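Local coordinates for UPF0255 protein frsA (Vibrio vulnificus, PDB 4I4C) that probably hydrolyses carboxylic esters to an alcohol and a carboxylate, as expected of a serine esterase with an alpha/beta-hydrolase fold, at residues A[20-25]-A[89-94]; A[107-112]-A[125-130]; A[180-185]-A[223-228]; A[360-365]-A[372-377]. All blocks are in the same frame, centred on the assembly; numbering follows the deposited sequence.

Interaction 1 (A[20-25]-A[89-94]); sequences AKETSA and TVMGYH
Glu-22 leaves the backbone with CG anti to N (chi1 -167°), and a bend at chi2 (-86°) then folds its carboxylate across the side chain of Thr-89. In Thr-89 the hydroxyl is tucked between N and the carbonyl carbon, a rotation that presents CG2 to residues 20-25. This methyl meets Glu-22 OE2 at 3.5 Å and Ser-24 OG at 3.3 Å, while Glu-22 CD lies 3.5 Å from Thr-89 CB. Nearer its backbone, Glu-22 CB touches Met-91 CG at 4.1 Å. The threonine hydroxyl itself turns to Trp-86 O and Asp-83 N. Glu-22 occupies the N-cap of the short helix 23-26: Ser-24 N donates to Glu-22 OE2 over 3.0 Å in a nearly straight bond (174°), arriving from above the carboxylate plane. Ser-24 OG donates to the syn lone pair of Glu-22 OE1, and Thr-82 OG1 bonds to OE1 too. The two segments run almost antiparallel, yet no direct hydrogen bond joins them. Where Ala-20 faces Gly-92 a water stands in, donating to Ala-20 O at 3.1 Å and accepting from Gly-92 N at 2.6 Å. Across the contact, then, the fit is made of carbon-to-oxygen packing and one bridging water, whereas the hydrogen bonds that hold the carboxylate come from Ser-24 and Thr-82, not from residues 89-94. Three hydrogen bonds, perhaps helped by the N-terminus of this short helical turn, probably favour the ionised form of the buried carboxylate.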
loop_
_atom_site.group_PDB
_atom_site.type_symbol
_atom_site.label_atom_id
_atom_site.label_comp_id
_atom_site.label_asym_id
_atom_site.label_seq_id
_atom_site.Cartn_x
_atom_site.Cartn_y
_atom_site.Cartn_z
ATOM N N ALA A 20 9.032 21.521 11.393
ATOM C CA ALA A 20 8.352 21.236 10.124
ATOM C C ALA A 20 6.829 21.385 10.206
ATOM O O ALA A 20 6.221 21.160 11.255
ATOM C CB ALA A 20 8.729 19.860 9.615
ATOM N N LYS A 21 6.228 21.779 9.090
ATOM C CA LYS A 21 4.788 21.975 9.017
ATOM C C LYS A 21 4.074 20.639 9.260
ATOM O O LYS A 21 4.464 19.609 8.713
ATOM C CB LYS A 21 4.408 22.566 7.655
ATOM C CG LYS A 21 3.090 23.315 7.639
ATOM C CD LYS A 21 2.852 23.968 6.277
ATOM C CE LYS A 21 1.801 25.072 6.354
ATOM N NZ LYS A 21 0.493 24.597 6.888
ATOM N N GLU A 22 3.042 20.664 10.095
ATOM C CA GLU A 22 2.378 19.436 10.508
ATOM C C GLU A 22 1.490 18.857 9.407
ATOM O O GLU A 22 0.759 19.585 8.724
ATOM C CB GLU A 22 1.565 19.661 11.779
ATOM C CG GLU A 22 1.107 18.374 12.452
ATOM C CD GLU A 22 -0.209 17.840 11.895
ATOM O OE1 GLU A 22 -1.133 18.654 11.657
ATOM O OE2 GLU A 22 -0.322 16.603 11.704
ATOM N N THR A 23 1.553 17.536 9.287
ATOM C CA THR A 23 0.865 16.750 8.256
ATOM C C THR A 23 -0.561 17.181 7.939
ATOM O O THR A 23 -0.886 17.437 6.777
ATOM C CB THR A 23 0.868 15.250 8.629
ATOM O OG1 THR A 23 2.206 14.853 8.953
ATOM C CG2 THR A 23 0.362 14.385 7.466
ATOM N N SER A 24 -1.415 17.264 8.953
ATOM C CA SER A 24 -2.814 17.599 8.697
ATOM C C SER A 24 -3.038 19.028 8.158
ATOM O O SER A 24 -4.134 19.360 7.723
ATOM C CB SER A 24 -3.694 17.322 9.918
ATOM O OG SER A 24 -3.507 18.286 10.950
ATOM N N ALA A 25 -1.991 19.848 8.163
ATOM C CA ALA A 25 -2.109 21.259 7.809
ATOM C C ALA A 25 -1.511 21.515 6.436
ATOM O O ALA A 25 -1.611 22.613 5.899
ATOM C CB ALA A 25 -1.400 22.140 8.876
ATOM N N THR A 89 -1.869 15.004 15.823
ATOM C CA THR A 89 -1.377 16.228 15.162
ATOM C C THR A 89 -0.499 17.156 16.020
ATOM O O THR A 89 -0.481 18.360 15.796
ATOM C CB THR A 89 -2.501 17.054 14.472
ATOM O OG1 THR A 89 -3.384 17.613 15.456
ATOM C CG2 THR A 89 -3.304 16.179 13.463
ATOM N N VAL A 90 0.241 16.597 16.970
ATOM C CA VAL A 90 1.257 17.385 17.661
ATOM C C VAL A 90 2.197 17.987 16.621
ATOM O O VAL A 90 2.715 17.278 15.743
ATOM C CB VAL A 90 2.068 16.539 18.689
ATOM C CG1 VAL A 90 3.393 17.220 19.025
ATOM C CG2 VAL A 90 1.248 16.309 19.931
ATOM N N MET A 91 2.410 19.297 16.721
ATOM C CA MET A 91 3.196 20.033 15.736
ATOM C C MET A 91 4.698 20.038 16.011
ATOM O O MET A 91 5.138 20.385 17.118
ATOM C CB MET A 91 2.701 21.475 15.671
ATOM C CG MET A 91 1.228 21.604 15.318
ATOM S SD MET A 91 0.693 23.333 15.318
ATOM C CE MET A 91 0.335 23.577 17.044
ATOM N N GLY A 92 5.483 19.680 14.996
ATOM C CA GLY A 92 6.933 19.765 15.087
ATOM C C GLY A 92 7.597 18.465 15.494
ATOM O O GLY A 92 6.957 17.613 16.103
ATOM N N TYR A 93 8.881 18.318 15.168
ATOM C CA TYR A 93 9.583 17.051 15.356
ATOM C C TYR A 93 10.092 16.909 16.781
ATOM O O TYR A 93 11.239 17.242 17.069
ATOM C CB TYR A 93 10.745 16.919 14.358
ATOM C CG TYR A 93 11.413 15.554 14.360
ATOM C CD1 TYR A 93 12.673 15.372 14.902
ATOM C CD2 TYR A 93 10.770 14.443 13.821
ATOM C CE1 TYR A 93 13.275 14.129 14.907
ATOM C CE2 TYR A 93 11.365 13.202 13.818
ATOM C CZ TYR A 93 12.615 13.050 14.361
ATOM O OH TYR A 93 13.206 11.809 14.363
ATOM N N HIS A 94 9.235 16.407 17.664
ATOM C CA HIS A 94 9.595 16.200 19.071
ATOM C C HIS A 94 8.523 15.354 19.734
ATOM O O HIS A 94 7.577 14.931 19.065
ATOM C CB HIS A 94 9.750 17.530 19.813
ATOM C CG HIS A 94 8.542 18.413 19.750
ATOM N ND1 HIS A 94 7.677 18.572 20.810
ATOM C CD2 HIS A 94 8.071 19.207 18.761
ATOM C CE1 HIS A 94 6.717 19.414 20.473
ATOM N NE2 HIS A 94 6.933 19.815 19.234
HETATM O O HOH W 1 4.883 18.744 12.593
#

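Interaction 2 (A[107-112]-A[125-130]); sequences MEHQKR and LFSASL
His-109 and Ala-128 mark the close point of two nearly antiparallel helices, whose axes approach to 7.9 Å at 167° and bring these two CA atoms 5.2 Å apart. The small side chains of Ala-128 and Ser-127 allow this close approach. Ala-128 CB sits 3.8 Å from His-109 CB and also faces the backbone of Gln-110. With CG beside N (chi1 -77°), the His-109 ring is set against Ser-127, whose CB stands over the centre of one face, 3.7 Å above the plane: a CH-pi contact almost on the ring normal. The hydroxyl of Ser-127 takes no part, being bonded back to Glu-123 O within its own helix, while His-109 NE2 has a weak bond to Glu-66. On the other side of Ala-128, the extended chain of Gln-110 crosses Leu-125, CG meeting CD2 at 3.8 Å, and its OE1 carries on to Tyr-132 OH. Helices 98-114 and 121-136 follow each other in the chain and pair as an antiparallel hairpin; behind it, helix 144-163 receives Leu-125 and Phe-126, and the Phe-126 ring also stacks on Trp-210.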
loop_
_atom_site.group_PDB
_atom_site.type_symbol
_atom_site.label_atom_id
_atom_site.label_comp_id
_atom_site.label_asym_id
_atom_site.label_seq_id
_atom_site.Cartn_x
_atom_site.Cartn_y
_atom_site.Cartn_z
ATOM N N MET A 107 14.292 3.465 15.356
ATOM C CA MET A 107 15.698 3.559 15.737
ATOM C C MET A 107 16.064 2.549 16.819
ATOM O O MET A 107 17.216 2.133 16.918
ATOM C CB MET A 107 16.043 4.984 16.139
ATOM C CG MET A 107 15.978 5.964 14.975
ATOM S SD MET A 107 16.205 7.684 15.516
ATOM C CE MET A 107 16.531 8.500 13.949
ATOM N N GLU A 108 15.070 2.136 17.602
ATOM C CA GLU A 108 15.248 1.155 18.663
ATOM C C GLU A 108 15.437 -0.242 18.078
ATOM O O GLU A 108 16.239 -1.052 18.579
ATOM C CB GLU A 108 14.035 1.164 19.605
ATOM C CG GLU A 108 14.210 0.314 20.849
ATOM C CD GLU A 108 15.207 0.913 21.847
ATOM O OE1 GLU A 108 15.664 2.067 21.651
ATOM O OE2 GLU A 108 15.539 0.215 22.825
ATOM N N HIS A 109 14.677 -0.533 17.027
ATOM C CA HIS A 109 14.904 -1.747 16.257
ATOM C C HIS A 109 16.270 -1.693 15.583
ATOM O O HIS A 109 17.008 -2.673 15.594
ATOM C CB HIS A 109 13.812 -1.948 15.208
ATOM C CG HIS A 109 12.530 -2.455 15.777
ATOM N ND1 HIS A 109 12.435 -3.672 16.410
ATOM C CD2 HIS A 109 11.294 -1.906 15.825
ATOM C CE1 HIS A 109 11.192 -3.859 16.818
ATOM N NE2 HIS A 109 10.480 -2.799 16.479
ATOM N N GLN A 110 16.601 -0.550 14.989
ATOM C CA GLN A 110 17.875 -0.426 14.287
ATOM C C GLN A 110 19.059 -0.517 15.267
ATOM O O GLN A 110 20.154 -0.912 14.866
ATOM C CB GLN A 110 17.916 0.860 13.451
ATOM C CG GLN A 110 18.967 0.857 12.350
ATOM C CD GLN A 110 18.660 1.844 11.234
ATOM O OE1 GLN A 110 17.789 2.707 11.364
ATOM N NE2 GLN A 110 19.377 1.717 10.125
ATOM N N LYS A 111 18.827 -0.165 16.542
ATOM C CA LYS A 111 19.812 -0.372 17.620
ATOM C C LYS A 111 19.955 -1.846 18.001
ATOM O O LYS A 111 21.064 -2.371 18.050
ATOM C CB LYS A 111 19.459 0.430 18.883
ATOM C CG LYS A 111 20.015 1.849 18.915
ATOM C CD LYS A 111 20.115 2.393 20.352
ATOM C CE LYS A 111 19.457 3.767 20.496
ATOM N NZ LYS A 111 19.987 4.763 19.524
ATOM N N ARG A 112 18.839 -2.512 18.288
ATOM C CA ARG A 112 18.880 -3.942 18.588
ATOM C C ARG A 112 19.501 -4.742 17.434
ATOM O O ARG A 112 20.103 -5.796 17.657
ATOM C CB ARG A 112 17.484 -4.488 18.899
ATOM C CG ARG A 112 16.819 -3.899 20.132
ATOM C CD ARG A 112 15.594 -4.713 20.525
ATOM N NE ARG A 112 14.921 -4.178 21.705
ATOM C CZ ARG A 112 13.921 -3.303 21.661
ATOM N NH1 ARG A 112 13.479 -2.862 20.489
ATOM N NH2 ARG A 112 13.360 -2.870 22.786
ATOM N N LEU A 125 15.879 -5.205 11.229
ATOM C CA LEU A 125 15.968 -4.089 10.299
ATOM C C LEU A 125 14.678 -3.962 9.486
ATOM O O LEU A 125 14.239 -2.846 9.204
ATOM C CB LEU A 125 17.211 -4.188 9.401
ATOM C CG LEU A 125 18.556 -3.867 10.076
ATOM C CD1 LEU A 125 19.738 -4.395 9.264
ATOM C CD2 LEU A 125 18.704 -2.371 10.300
ATOM N N PHE A 126 14.079 -5.101 9.119
ATOM C CA PHE A 126 12.771 -5.106 8.453
ATOM C C PHE A 126 11.711 -4.493 9.368
ATOM O O PHE A 126 10.898 -3.693 8.922
ATOM C CB PHE A 126 12.365 -6.522 8.023
ATOM C CG PHE A 126 13.006 -6.979 6.734
ATOM C CD1 PHE A 126 12.964 -6.174 5.603
ATOM C CD2 PHE A 126 13.643 -8.210 6.655
ATOM C CE1 PHE A 126 13.557 -6.583 4.416
ATOM C CE2 PHE A 126 14.233 -8.635 5.468
ATOM C CZ PHE A 126 14.193 -7.818 4.350
ATOM N N SER A 127 11.735 -4.853 10.649
ATOM C CA SER A 127 10.870 -4.199 11.631
ATOM C C SER A 127 11.072 -2.686 11.661
ATOM O O SER A 127 10.115 -1.916 11.789
ATOM C CB SER A 127 11.133 -4.751 13.025
ATOM O OG SER A 127 10.713 -6.087 13.102
ATOM N N ALA A 128 12.326 -2.268 11.554
ATOM C CA ALA A 128 12.679 -0.851 11.606
ATOM C C ALA A 128 12.119 -0.116 10.393
ATOM O O ALA A 128 11.556 0.982 10.517
ATOM C CB ALA A 128 14.180 -0.689 11.662
ATOM N N SER A 129 12.286 -0.745 9.224
ATOM C CA SER A 129 11.783 -0.236 7.958
ATOM C C SER A 129 10.306 0.045 8.050
ATOM O O SER A 129 9.834 1.083 7.595
ATOM C CB SER A 129 11.994 -1.260 6.843
ATOM O OG SER A 129 11.666 -0.673 5.598
ATOM N N LEU A 130 9.581 -0.895 8.646
ATOM C CA LEU A 130 8.133 -0.776 8.770
ATOM C C LEU A 130 7.763 0.377 9.692
ATOM O O LEU A 130 6.817 1.131 9.411
ATOM C CB LEU A 130 7.547 -2.071 9.314
ATOM C CG LEU A 130 6.027 -2.097 9.345
ATOM C CD1 LEU A 130 5.481 -1.844 7.953
ATOM C CD2 LEU A 130 5.578 -3.439 9.876
#

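Interaction 3 (A[180-185]-A[223-228]); sequences ITAHLH and AMLTVD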
loop_
_atom_site.group_PDB
_atom_site.type_symbol
_atom_site.label_atom_id
_atom_site.label_comp_id
_atom_site.label_asym_id
_atom_site.label_seq_id
_atom_site.Cartn_x
_atom_site.Cartn_y
_atom_site.Cartn_z
ATOM N N ILE A 180 11.562 2.652 -13.433
ATOM C CA ILE A 180 10.694 2.039 -12.438
ATOM C C ILE A 180 11.578 1.279 -11.462
ATOM O O ILE A 180 12.381 0.455 -11.885
ATOM C CB ILE A 180 9.737 1.048 -13.102
ATOM C CG1 ILE A 180 8.703 1.803 -13.944
ATOM C CG2 ILE A 180 9.079 0.159 -12.053
ATOM C CD1 ILE A 180 7.861 0.884 -14.842
ATOM N N THR A 181 11.460 1.575 -10.169
ATOM C CA THR A 181 12.226 0.853 -9.155
ATOM C C THR A 181 11.394 -0.257 -8.525
ATOM O O THR A 181 10.339 0.002 -7.937
ATOM C CB THR A 181 12.702 1.767 -8.025
ATOM O OG1 THR A 181 13.504 2.827 -8.563
ATOM C CG2 THR A 181 13.532 0.970 -7.028
ATOM N N ALA A 182 11.879 -1.488 -8.631
ATOM C CA ALA A 182 11.154 -2.631 -8.084
ATOM C C ALA A 182 12.064 -3.513 -7.228
ATOM O O ALA A 182 13.280 -3.531 -7.411
ATOM C CB ALA A 182 10.500 -3.444 -9.224
ATOM N N HIS A 183 11.480 -4.246 -6.290
ATOM C CA HIS A 183 12.277 -5.127 -5.444
ATOM C C HIS A 183 11.925 -6.599 -5.672
ATOM O O HIS A 183 10.811 -7.031 -5.402
ATOM C CB HIS A 183 12.112 -4.769 -3.965
ATOM C CG HIS A 183 12.717 -3.454 -3.588
ATOM N ND1 HIS A 183 12.137 -2.244 -3.903
ATOM C CD2 HIS A 183 13.861 -3.156 -2.921
ATOM C CE1 HIS A 183 12.890 -1.260 -3.443
ATOM N NE2 HIS A 183 13.944 -1.790 -2.843
ATOM N N LEU A 184 12.902 -7.362 -6.150
ATOM C CA LEU A 184 12.728 -8.787 -6.410
ATOM C C LEU A 184 13.253 -9.611 -5.244
ATOM O O LEU A 184 14.438 -9.591 -4.947
ATOM C CB LEU A 184 13.456 -9.180 -7.703
ATOM C CG LEU A 184 13.406 -10.644 -8.147
ATOM C CD1 LEU A 184 11.967 -11.081 -8.485
ATOM C CD2 LEU A 184 14.338 -10.857 -9.348
ATOM N N HIS A 185 12.353 -10.318 -4.580
ATOM C CA HIS A 185 12.685 -11.162 -3.442
ATOM C C HIS A 185 12.725 -12.618 -3.886
ATOM O O HIS A 185 11.717 -13.151 -4.343
ATOM C CB HIS A 185 11.615 -11.021 -2.358
ATOM C CG HIS A 185 11.323 -9.604 -1.982
ATOM N ND1 HIS A 185 10.750 -8.706 -2.849
ATOM C CD2 HIS A 185 11.535 -8.935 -0.820
ATOM C CE1 HIS A 185 10.620 -7.533 -2.240
ATOM N NE2 HIS A 185 11.088 -7.651 -1.015
ATOM N N ALA A 223 8.854 -16.186 -5.933
ATOM C CA ALA A 223 9.491 -14.887 -5.820
ATOM C C ALA A 223 8.460 -13.770 -5.720
ATOM O O ALA A 223 7.387 -13.838 -6.318
ATOM C CB ALA A 223 10.427 -14.643 -6.994
ATOM N N MET A 224 8.793 -12.730 -4.963
ATOM C CA MET A 224 7.913 -11.581 -4.869
ATOM C C MET A 224 8.586 -10.374 -5.483
ATOM O O MET A 224 9.732 -10.079 -5.181
ATOM C CB MET A 224 7.528 -11.295 -3.418
ATOM C CG MET A 224 6.739 -10.008 -3.256
ATOM S SD MET A 224 6.116 -9.719 -1.595
ATOM C CE MET A 224 7.535 -8.982 -0.802
ATOM N N LEU A 225 7.869 -9.673 -6.349
ATOM C CA LEU A 225 8.418 -8.505 -7.010
ATOM C C LEU A 225 7.523 -7.327 -6.685
ATOM O O LEU A 225 6.435 -7.212 -7.231
ATOM C CB LEU A 225 8.475 -8.732 -8.517
ATOM C CG LEU A 225 9.065 -7.614 -9.368
ATOM C CD1 LEU A 225 10.495 -7.341 -8.932
ATOM C CD2 LEU A 225 9.020 -7.999 -10.836
ATOM N N THR A 226 7.960 -6.469 -5.765
ATOM C CA THR A 226 7.132 -5.339 -5.347
ATOM C C THR A 226 7.268 -4.140 -6.283
ATOM O O THR A 226 8.337 -3.880 -6.838
ATOM C CB THR A 226 7.426 -4.918 -3.900
ATOM O OG1 THR A 226 8.809 -4.568 -3.774
ATOM C CG2 THR A 226 7.120 -6.070 -2.947
ATOM N N VAL A 227 6.163 -3.425 -6.465
ATOM C CA VAL A 227 6.128 -2.253 -7.317
ATOM C C VAL A 227 5.213 -1.214 -6.672
ATOM O O VAL A 227 4.178 -1.571 -6.099
ATOM C CB VAL A 227 5.564 -2.589 -8.728
ATOM C CG1 VAL A 227 5.658 -1.374 -9.634
ATOM C CG2 VAL A 227 6.298 -3.772 -9.360
ATOM N N ASP A 228 5.612 0.056 -6.751
ATOM C CA ASP A 228 4.767 1.186 -6.371
ATOM C C ASP A 228 3.892 1.673 -7.539
ATOM O O ASP A 228 4.393 1.926 -8.641
ATOM C CB ASP A 228 5.640 2.353 -5.896
ATOM C CG ASP A 228 6.246 2.124 -4.510
ATOM O OD1 ASP A 228 5.487 1.809 -3.568
ATOM O OD2 ASP A 228 7.485 2.267 -4.369
HETATM O O HOH W 2 7.867 1.200 -7.936
#
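Met-224 O is gripped twice by His-185. The backbone N of His-185 donates to it at 2.7 Å, nearly along the C=O axis, and ND1 of the same residue donates to it at 2.9 Å from above the carbonyl plane. The second bond is possible because chi1 of -52° sets CG beside N and swings the ring back over the partner strand. It also implies a proton on ND1, and Tyr-157 OH bonds to NE2 at the other end of the ring, so its rotation is well fixed. Met-224 CE then rests on one ring face, 3.7 Å from the centroid of His-185, while Thr-226 OG1 lies at the ring edge, 3.8 Å from CE1. The strands pair antiparallel, with His-185/Met-224 and His-183/Thr-226 as hydrogen-bonded pairs; Thr-226 N donates to His-183 O at 2.9 Å. Thr-226 OG1 packs 3.3 Å from His-183 CB, and Gln-206 OE1 bonds to both this hydroxyl and His-183 ND1. Beyond the ladder a water continues the link between Thr-181 O and Asp-228 N. The opposite face is apolar: Leu-225 CD1 wedges between Leu-184 CB at 3.7 Å and Ala-182 CB at 3.9 Å. Helix 210-217 packs on the face of His-185 and Met-224, and helix 246-254 on that of Leu-225. Strand 178-186 is antiparallel to both its neighbours, 167-175 and 223-226, and from 223-226 onward the strands run parallel, as in alpha/beta hydrolases.

Interaction 4 (A[360-365]-A[372-377]); sequences AMSLEG and SDNQMV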
loop_
_atom_site.group_PDB
_atom_site.type_symbol
_atom_site.label_atom_id
_atom_site.label_comp_id
_atom_site.label_asym_id
_atom_site.label_seq_id
_atom_site.Cartn_x
_atom_site.Cartn_y
_atom_site.Cartn_z
ATOM N N ALA A 360 -11.093 -12.557 -6.001
ATOM C CA ALA A 360 -11.356 -11.191 -5.591
ATOM C C ALA A 360 -12.062 -11.183 -4.242
ATOM O O ALA A 360 -13.205 -11.627 -4.118
ATOM C CB ALA A 360 -12.186 -10.472 -6.649
ATOM N N MET A 361 -11.366 -10.684 -3.226
ATOM C CA MET A 361 -11.865 -10.740 -1.872
ATOM C C MET A 361 -11.879 -9.362 -1.253
ATOM O O MET A 361 -11.111 -8.477 -1.639
ATOM C CB MET A 361 -10.960 -11.638 -1.024
ATOM C CG MET A 361 -10.695 -13.007 -1.650
ATOM S SD MET A 361 -9.466 -13.991 -0.774
ATOM C CE MET A 361 -7.953 -13.150 -1.194
ATOM N N SER A 362 -12.755 -9.203 -0.277
ATOM C CA SER A 362 -12.692 -8.083 0.642
ATOM C C SER A 362 -13.375 -8.530 1.918
ATOM O O SER A 362 -14.105 -9.527 1.916
ATOM C CB SER A 362 -13.378 -6.848 0.059
ATOM O OG SER A 362 -14.788 -6.995 0.097
ATOM N N LEU A 363 -13.122 -7.810 3.013
ATOM C CA LEU A 363 -13.727 -8.145 4.289
ATOM C C LEU A 363 -15.174 -7.664 4.328
ATOM O O LEU A 363 -15.516 -6.650 3.718
ATOM C CB LEU A 363 -12.910 -7.558 5.452
ATOM C CG LEU A 363 -11.672 -8.328 5.932
ATOM C CD1 LEU A 363 -10.710 -8.668 4.816
ATOM C CD2 LEU A 363 -10.946 -7.552 7.039
ATOM N N GLU A 364 -16.021 -8.401 5.040
ATOM C CA GLU A 364 -17.430 -8.043 5.163
ATOM C C GLU A 364 -17.614 -6.607 5.631
ATOM O O GLU A 364 -17.032 -6.187 6.631
ATOM C CB GLU A 364 -18.151 -8.989 6.123
ATOM C CG GLU A 364 -19.647 -8.721 6.207
ATOM C CD GLU A 364 -20.366 -9.643 7.176
ATOM O OE1 GLU A 364 -19.942 -10.811 7.331
ATOM O OE2 GLU A 364 -21.358 -9.190 7.788
ATOM N N GLY A 365 -18.412 -5.852 4.884
ATOM C CA GLY A 365 -18.664 -4.467 5.219
ATOM C C GLY A 365 -17.473 -3.550 5.014
ATOM O O GLY A 365 -17.310 -2.579 5.736
ATOM N N SER A 372 -20.278 -6.547 -4.088
ATOM C CA SER A 372 -20.712 -6.230 -5.449
ATOM C C SER A 372 -19.569 -5.869 -6.410
ATOM O O SER A 372 -19.581 -6.254 -7.583
ATOM C CB SER A 372 -21.745 -5.109 -5.420
ATOM O OG SER A 372 -21.320 -4.011 -4.648
ATOM N N ASP A 373 -18.580 -5.144 -5.914
ATOM C CA ASP A 373 -17.381 -4.855 -6.699
ATOM C C ASP A 373 -16.658 -6.146 -7.100
ATOM O O ASP A 373 -16.382 -6.389 -8.286
ATOM C CB ASP A 373 -16.434 -3.956 -5.904
ATOM C CG ASP A 373 -16.636 -2.481 -6.196
ATOM O OD1 ASP A 373 -17.606 -2.141 -6.900
ATOM O OD2 ASP A 373 -15.827 -1.658 -5.710
ATOM N N ASN A 374 -16.365 -6.971 -6.096
ATOM C CA ASN A 374 -15.674 -8.237 -6.296
ATOM C C ASN A 374 -16.456 -9.277 -7.107
ATOM O O ASN A 374 -15.868 -10.058 -7.852
ATOM C CB ASN A 374 -15.218 -8.780 -4.943
ATOM C CG ASN A 374 -14.200 -7.868 -4.298
ATOM O OD1 ASN A 374 -13.185 -7.539 -4.914
ATOM N ND2 ASN A 374 -14.489 -7.403 -3.093
ATOM N N GLN A 375 -17.776 -9.266 -6.966
ATOM C CA GLN A 375 -18.639 -10.091 -7.805
ATOM C C GLN A 375 -18.523 -9.762 -9.288
ATOM O O GLN A 375 -18.497 -10.665 -10.126
ATOM C CB GLN A 375 -20.093 -9.949 -7.369
ATOM C CG GLN A 375 -20.530 -11.013 -6.399
ATOM C CD GLN A 375 -21.947 -10.794 -5.935
ATOM O OE1 GLN A 375 -22.355 -9.664 -5.634
ATOM N NE2 GLN A 375 -22.714 -11.871 -5.882
ATOM N N MET A 376 -18.462 -8.472 -9.608
ATOM C CA MET A 376 -18.260 -8.025 -10.983
ATOM C C MET A 376 -16.984 -8.600 -11.569
ATOM O O MET A 376 -16.987 -9.222 -12.635
ATOM C CB MET A 376 -18.168 -6.509 -11.033
ATOM C CG MET A 376 -19.448 -5.823 -11.387
ATOM S SD MET A 376 -19.121 -4.208 -12.099
ATOM C CE MET A 376 -18.724 -3.280 -10.634
ATOM N N VAL A 377 -15.882 -8.368 -10.867
ATOM C CA VAL A 377 -14.587 -8.860 -11.308
ATOM C C VAL A 377 -14.635 -10.377 -11.516
ATOM O O VAL A 377 -14.157 -10.887 -12.529
ATOM C CB VAL A 377 -13.470 -8.481 -10.299
ATOM C CG1 VAL A 377 -12.187 -9.228 -10.606
ATOM C CG2 VAL A 377 -13.234 -6.973 -10.314
HETATM O O HOH W 3 -10.986 -6.969 -3.843
HETATM O O HOH W 4 -16.222 -9.050 -1.180
#
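Ala-360 supplies the close-packed half of this contact. Its CB, directed at helix 372-377, lies 3.6 Å from Asn-374 OD1 and 3.9 Å from Asn-374 CB, with Val-377 CG1 closing the patch at 4.1 Å. Toward Ser-362 the fit is looser and wetter. Asn-374 ND2 comes within 3.2 Å of Ser-362 OG, but the angle is too poor for a hydrogen bond. Instead a water accepts from ND2 at 3.1 Å and donates to Ser-362 OG at 2.8 Å. A second water donates both to Asn-374 OD1 and to Met-361 O, the latter at 2.7 Å, so each end of the amide has a water leading to the strand. CG beside the backbone N (chi1 -64°) extends the Asn-374 amide toward the strand. Ser-369, in the intervening loop, ties the group further: its OG bonds to Asn-374 ND2, and its carbonyl takes the bond from Ser-362 OG. The strand and helix axes run antiparallel, 7.7 Å apart. They form the first two elements of the beta-alpha-beta crossover completed by the parallel strand 385-389, part of the alpha/beta-hydrolase fold; the loop between them carries Asp-366, which lines the bound polyether's pocket.

Overall arrangement
Interactions 3 and 4 belong to the same mixed sheet, their centres about 26 Å apart: interaction 3 joins two of its strands near one edge, and interaction 4 seats a helix on a strand near the other. Both are buried, but a direct backbone ladder holds the first, whereas apolar contact and two bridging waters hold the second. Interactions 1 and 2 lie in the helix-rich part of the chain before residue 167, with nearest atoms about 5 Å apart. Interaction 1 is a buried loop contact around a carboxylate, while interaction 2, partly buried, packs helix on helix. Of the four, only interaction 3 has direct hydrogen bonds between its segments. Interactions 1 and 2 both sit on the opposite side of the chain's centre from interaction 4.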